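Local coordinates for stage II sporulation protein E (SpoIIE) (Moorella thermoacetica, PDB 3ZT9) that is probably a manganese-dependent PP2C-type protein serine/threonine phosphatase of a stressosome signalling system that acts on secondary messenger control, at residues L172-L175 with I176-Y180; I54-M57 with E58-N62. One frame throughout, in Å; residues are numbered along the deposited sequence.

Contact 1 of 2, residues L172-L175 with I176-Y180; sequences LVRL and IGEKY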
ATOM      1  N   LEU A 172       0.948  15.824   4.651  1.00 16.24           N
ATOM      2  CA  LEU A 172       0.477  15.005   5.759  1.00 18.11           C
ATOM      3  C   LEU A 172       1.247  13.647   5.814  1.00 15.58           C
ATOM      4  O   LEU A 172       1.630  13.191   6.891  1.00 14.66           O
ATOM      5  CB  LEU A 172      -1.023  14.765   5.570  1.00 16.39           C
ATOM      6  CG  LEU A 172      -1.713  13.891   6.611  1.00 37.65           C
ATOM      7  CD1 LEU A 172      -1.742  14.591   7.977  1.00 42.86           C
ATOM      8  CD2 LEU A 172      -3.117  13.580   6.102  1.00 34.60           C
ATOM      9  N   VAL A 173       1.505  13.024   4.671  1.00 14.06           N
ATOM     10  CA  VAL A 173       2.181  11.694   4.661  1.00 19.09           C
ATOM     11  C   VAL A 173       3.636  11.875   5.059  1.00 18.39           C
ATOM     12  O   VAL A 173       4.226  11.010   5.699  1.00 16.43           O
ATOM     13  CB  VAL A 173       2.108  10.924   3.283  1.00 24.12           C
ATOM     14  CG1 VAL A 173       0.688  10.504   2.981  1.00 28.36           C
ATOM     15  CG2 VAL A 173       2.726  11.775   2.123  1.00 21.85           C
ATOM     16  N   ARG A 174       4.204  13.031   4.734  1.00 14.61           N
ATOM     17  CA  ARG A 174       5.572  13.310   5.174  1.00 15.11           C
ATOM     18  C   ARG A 174       5.607  13.445   6.681  1.00 17.29           C
ATOM     19  O   ARG A 174       6.494  12.902   7.340  1.00 18.50           O
ATOM     20  CB  ARG A 174       6.116  14.587   4.553  1.00 17.77           C
ATOM     21  CG  ARG A 174       7.577  14.759   4.848  1.00 20.63           C
ATOM     22  CD  ARG A 174       8.135  16.038   4.303  1.00 19.91           C
ATOM     23  NE  ARG A 174       9.426  16.267   4.953  1.00 35.45           N
ATOM     24  CZ  ARG A 174      10.291  17.212   4.614  1.00 42.33           C
ATOM     25  NH1 ARG A 174      10.005  18.051   3.627  1.00 37.29           N
ATOM     26  NH2 ARG A 174      11.442  17.311   5.269  1.00 32.61           N
ATOM     27  N   LEU A 175       4.626  14.152   7.230  1.00 16.99           N
ATOM     28  CA  LEU A 175       4.573  14.321   8.687  1.00 16.02           C
ATOM     29  C   LEU A 175       4.370  12.947   9.351  1.00 15.57           C
ATOM     30  O   LEU A 175       5.004  12.623  10.342  1.00 18.62           O
ATOM     31  CB  LEU A 175       3.452  15.264   9.075  1.00 16.10           C
ATOM     32  CG  LEU A 175       3.183  15.410  10.589  1.00 15.28           C
ATOM     33  CD1 LEU A 175       4.440  15.943  11.284  1.00 14.84           C
ATOM     34  CD2 LEU A 175       1.957  16.351  10.872  1.00 16.78           C
ATOM     35  N   ILE A 176       3.470  12.162   8.803  1.00 15.69           N
ATOM     36  CA  ILE A 176       3.228  10.807   9.340  1.00 12.77           C
ATOM     37  C   ILE A 176       4.489   9.972   9.306  1.00 21.60           C
ATOM     38  O   ILE A 176       4.842   9.350  10.303  1.00 21.35           O
ATOM     39  CB  ILE A 176       2.090  10.138   8.610  1.00 14.62           C
ATOM     40  CG1 ILE A 176       0.776  10.822   9.025  1.00 14.74           C
ATOM     41  CG2 ILE A 176       2.060   8.632   8.958  1.00 19.85           C
ATOM     42  CD1 ILE A 176      -0.453  10.366   8.163  1.00 19.43           C
ATOM     43  N   GLY A 177       5.178   9.956   8.176  1.00 13.47           N
ATOM     44  CA  GLY A 177       6.401   9.171   8.073  1.00 15.70           C
ATOM     45  C   GLY A 177       7.464   9.617   9.072  1.00 19.99           C
ATOM     46  O   GLY A 177       8.138   8.802   9.671  1.00 19.84           O
ATOM     47  N   GLU A 178       7.598  10.931   9.251  1.00 16.43           N
ATOM     48  CA  GLU A 178       8.600  11.498  10.143  1.00 17.61           C
ATOM     49  C   GLU A 178       8.259  11.301  11.631  1.00 22.83           C
ATOM     50  O   GLU A 178       9.148  10.963  12.431  1.00 27.42           O
ATOM     51  CB  GLU A 178       8.816  13.000   9.820  1.00 16.43           C
ATOM     52  CG  GLU A 178       9.571  13.154   8.544  1.00 17.19           C
ATOM     53  CD  GLU A 178       9.651  14.567   8.036  1.00 26.61           C
ATOM     54  OE1 GLU A 178       8.761  15.358   8.351  1.00 30.65           O
ATOM     55  OE2 GLU A 178      10.591  14.843   7.282  1.00 32.71           O
ATOM     56  N   LYS A 179       6.991  11.439  11.992  1.00 19.32           N
ATOM     57  CA  LYS A 179       6.583  11.297  13.403  1.00 18.69           C
ATOM     58  C   LYS A 179       6.552   9.847  13.816  1.00 27.74           C
ATOM     59  O   LYS A 179       6.935   9.520  14.924  1.00 23.58           O
ATOM     60  CB  LYS A 179       5.167  11.844  13.658  1.00 22.45           C
ATOM     61  CG  LYS A 179       5.058  13.333  13.828  1.00 27.96           C
ATOM     62  CD  LYS A 179       5.791  13.817  15.070  1.00 29.81           C
ATOM     63  CE  LYS A 179       5.572  15.326  15.260  1.00 15.42           C
ATOM     64  NZ  LYS A 179       6.601  15.871  16.186  1.00 19.92           N
ATOM     65  N   TYR A 180       6.055   8.990  12.928  1.00 17.97           N
ATOM     66  CA  TYR A 180       5.730   7.606  13.306  1.00 20.58           C
ATOM     67  C   TYR A 180       6.650   6.553  12.707  1.00 20.83           C
ATOM     68  O   TYR A 180       6.629   5.399  13.128  1.00 22.06           O
ATOM     69  CB  TYR A 180       4.271   7.314  12.941  1.00 18.62           C
ATOM     70  CG  TYR A 180       3.348   8.253  13.658  1.00 23.89           C
ATOM     71  CD1 TYR A 180       3.237   8.214  15.055  1.00 32.16           C
ATOM     72  CD2 TYR A 180       2.626   9.216  12.958  1.00 22.08           C
ATOM     73  CE1 TYR A 180       2.412   9.095  15.717  1.00 29.65           C
ATOM     74  CE2 TYR A 180       1.791  10.093  13.627  1.00 26.51           C
ATOM     75  CZ  TYR A 180       1.708  10.025  14.998  1.00 25.26           C
ATOM     76  OH  TYR A 180       0.882  10.894  15.648  1.00 45.48           O
TER

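Contact 2 of 2, residues I54-M57 with E58-N62; sequences IASM and ESSMN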
ATOM      1  N   ILE A  54       5.765  -3.740  -7.499  1.00 14.72           N
ATOM      2  CA  ILE A  54       5.027  -2.575  -7.992  1.00 20.33           C
ATOM      3  C   ILE A  54       4.893  -2.579  -9.526  1.00 18.59           C
ATOM      4  O   ILE A  54       3.799  -2.345 -10.077  1.00 16.36           O
ATOM      5  CB  ILE A  54       5.742  -1.240  -7.507  1.00 23.75           C
ATOM      6  CG1 ILE A  54       5.599  -1.061  -6.000  1.00 33.19           C
ATOM      7  CG2 ILE A  54       5.266  -0.011  -8.247  1.00 27.83           C
ATOM      8  CD1 ILE A  54       4.265  -1.192  -5.524  1.00 23.17           C
ATOM      9  N   ALA A  55       5.992  -2.874 -10.225  1.00 19.47           N
ATOM     10  CA  ALA A  55       6.003  -2.862 -11.692  1.00 26.62           C
ATOM     11  C   ALA A  55       5.092  -3.946 -12.245  1.00 25.39           C
ATOM     12  O   ALA A  55       4.377  -3.735 -13.222  1.00 20.52           O
ATOM     13  CB  ALA A  55       7.436  -3.076 -12.206  1.00 22.80           C
ATOM     14  N   SER A  56       5.124  -5.114 -11.599  1.00 22.21           N
ATOM     15  CA  SER A  56       4.252  -6.223 -11.948  1.00 23.32           C
ATOM     16  C   SER A  56       2.765  -5.870 -11.784  1.00 18.99           C
ATOM     17  O   SER A  56       1.933  -6.184 -12.640  1.00 21.09           O
ATOM     18  CB  SER A  56       4.570  -7.443 -11.105  1.00 22.70           C
ATOM     19  OG  SER A  56       3.727  -8.493 -11.558  1.00 27.45           O
ATOM     20  N   MET A  57       2.426  -5.240 -10.669  1.00 18.81           N
ATOM     21  CA  MET A  57       1.054  -4.779 -10.447  1.00 19.88           C
ATOM     22  C   MET A  57       0.606  -3.827 -11.527  1.00 23.00           C
ATOM     23  O   MET A  57      -0.493  -3.974 -12.090  1.00 23.74           O
ATOM     24  CB  MET A  57       0.953  -4.088  -9.097  1.00 19.24           C
ATOM     25  CG  MET A  57       1.039  -5.060  -7.979  1.00 19.82           C
ATOM     26  SD  MET A  57       0.783  -4.189  -6.418  1.00 24.36           S
ATOM     27  CE  MET A  57       0.619  -5.568  -5.336  1.00 25.14           C
ATOM     28  N   GLU A  58       1.443  -2.850 -11.831  1.00 17.64           N
ATOM     29  CA  GLU A  58       1.060  -1.857 -12.815  1.00 26.36           C
ATOM     30  C   GLU A  58       0.791  -2.553 -14.130  1.00 29.28           C
ATOM     31  O   GLU A  58      -0.159  -2.233 -14.853  1.00 39.69           O
ATOM     32  CB  GLU A  58       2.152  -0.811 -12.999  1.00 25.69           C
ATOM     33  CG  GLU A  58       1.859   0.073 -14.200  1.00 41.65           C
ATOM     34  CD  GLU A  58       2.669   1.355 -14.221  1.00 44.14           C
ATOM     35  OE1 GLU A  58       3.545   1.529 -13.350  1.00 36.19           O
ATOM     36  OE2 GLU A  58       2.412   2.186 -15.118  1.00 43.53           O
ATOM     37  N   SER A  59       1.607  -3.535 -14.454  1.00 27.53           N
ATOM     38  CA  SER A  59       1.440  -4.203 -15.741  1.00 32.17           C
ATOM     39  C   SER A  59       0.148  -5.054 -15.762  1.00 33.87           C
ATOM     40  O   SER A  59      -0.364  -5.375 -16.823  1.00 39.22           O
ATOM     41  CB  SER A  59       2.668  -5.058 -16.051  1.00 36.51           C
ATOM     42  OG  SER A  59       2.644  -6.243 -15.283  1.00 41.81           O
ATOM     43  N   SER A  60      -0.371  -5.398 -14.587  1.00 28.66           N
ATOM     44  CA  SER A  60      -1.501  -6.325 -14.446  1.00 29.59           C
ATOM     45  C   SER A  60      -2.799  -5.620 -14.059  1.00 27.82           C
ATOM     46  O   SER A  60      -3.799  -6.263 -13.777  1.00 26.02           O
ATOM     47  CB  SER A  60      -1.199  -7.333 -13.340  1.00 37.85           C
ATOM     48  OG  SER A  60      -0.037  -8.056 -13.639  1.00 43.61           O
ATOM     49  N   MET A  61      -2.797  -4.305 -14.035  1.00 25.75           N
ATOM     50  CA  MET A  61      -4.021  -3.605 -13.684  1.00 38.29           C
ATOM     51  C   MET A  61      -5.227  -3.970 -14.500  1.00 41.42           C
ATOM     52  O   MET A  61      -5.163  -4.184 -15.696  1.00 38.43           O
ATOM     53  CB  MET A  61      -3.806  -2.126 -13.791  1.00 46.97           C
ATOM     54  CG  MET A  61      -3.086  -1.752 -12.606  1.00 54.83           C
ATOM     55  SD  MET A  61      -2.586  -0.100 -12.391  1.00 48.65           S
ATOM     56  CE  MET A  61      -1.738  -0.384 -10.883  1.00 49.74           C
ATOM     57  N   ASN A  62      -6.351  -3.990 -13.812  1.00 37.87           N
ATOM     58  CA  ASN A  62      -7.630  -4.302 -14.431  1.00 43.62           C
ATOM     59  C   ASN A  62      -7.716  -5.700 -15.005  1.00 34.54           C
ATOM     60  O   ASN A  62      -8.557  -5.981 -15.858  1.00 39.38           O
ATOM     61  CB  ASN A  62      -7.997  -3.250 -15.459  1.00 53.13           C
ATOM     62  CG  ASN A  62      -8.797  -2.135 -14.842  1.00 55.58           C
ATOM     63  OD1 ASN A  62      -9.536  -2.350 -13.874  1.00 32.53           O
ATOM     64  ND2 ASN A  62      -8.632  -0.934 -15.364  1.00 65.27           N
TER
HETATM   65  O   HOH W   1       4.725   0.470 -11.480  1.00 63.66           O
HETATM   66  O   HOH W   2       1.007  -8.404 -11.101  1.00 30.34           O

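Contact 1 of 2, residues L172-L175 with I176-Y180
Arg-174 and Glu-178, one helical turn apart, form an i to i+4 salt bridge on the exposed side of helix 169-180. Both donors go to a single carboxylate oxygen: Arg-174 NE lies 3.0 Å from Glu-178 OE2 and Arg-174 NH2 3.3 Å from that same OE2. At the guanidinium the oxygen sits at the edge, in plane; at the carboxylate, NE comes from above the plane while NH2 takes the syn lone pair. The two planes stand 63° apart.

Four i to i+4 bonds join the main chain: Leu-172 O accepts from Ile-176 N at 2.8 Å, Val-173 O from Gly-177 N at 2.9 Å, Arg-174 O from Glu-178 N at 3.0 Å and Leu-175 O from Lys-179 N at 2.8 Å. On the buried side, Ile-176 CD1 meets Leu-172 CG at 4.1 Å; with CG1 anti to the carbonyl carbon (chi1 -72°), this branch runs back along the preceding turn. Leu-162 also touches Ile-176. Replacing Ile-176 with alanine would probably open a gap beside Leu-172 and Leu-162. Leu-175 CD1 lies alongside Lys-179 CG at 3.7 Å. The chemistry thus divides: the charges pair at the surface, while Leu-172 and Ile-176 are buried.

Contact 2 of 2, residues I54-M57 with E58-N62
Glu-58 reaches back to Ile-54 twice, directly and through water. Its N gives the helical bond to Ile-54 O at 3.0 Å, while its extended side chain brings OE1 to a water at 2.5 Å; that water donates to OE1 and, weakly, to Ile-54 O. Ser-59 N bonds to Ala-55 O, and its hydroxyl turns to the next carbonyl: Ser-59 OG donates to Ser-56 O at 2.7 Å. A chi1 of 76°, placing OG between the backbone N and the carbonyl carbon, allows this reach, and the hydroxyl comes in well off the C=O direction (120°).

Helix 43-60, here near its C-terminal end, packs on strands 21-28 and 31-39, consistent with the helix-flanked beta-sandwich of the PP2C family. Ser-60 N makes an i to i+3 hydrogen bond to Met-57 O at 2.9 Å, 65° above the carbonyl plane. Ser-60 OG accepts from a second water, which also bonds Ser-56 OG at 2.8 Å and so bridges the two hydroxyls across one turn. Ile-68 of helix 65-76 touches both Ser-60 and Met-57. Met-61 follows, its CG 3.5 Å from Met-57 O and its side chain against Leu-24 and Phe-33 of the neighbouring strands.

Overall arrangement
Contacts 1 and 2 lie on opposite sides of the chain's centre, with their own centres 27 Å apart and nearest atoms about 15 Å apart, so neither touches the other. Contact 2 sits on one antiparallel sheet of the sandwich; contact 1 belongs to helix 169-180, which meets strand 6-11 of the other. Two manganese sites share Asp-38, one with Gly-39 and Gly-41, the other with Asp-150 and Asp-185, and form the probable catalytic centre; a separate site uses Glu-141 and Arg-193. None of these ligands lies in either contact, although Leu-172 touches Arg-193. The side chains of Leu-172 and Ile-54 are each about 12 Å from a bound manganese.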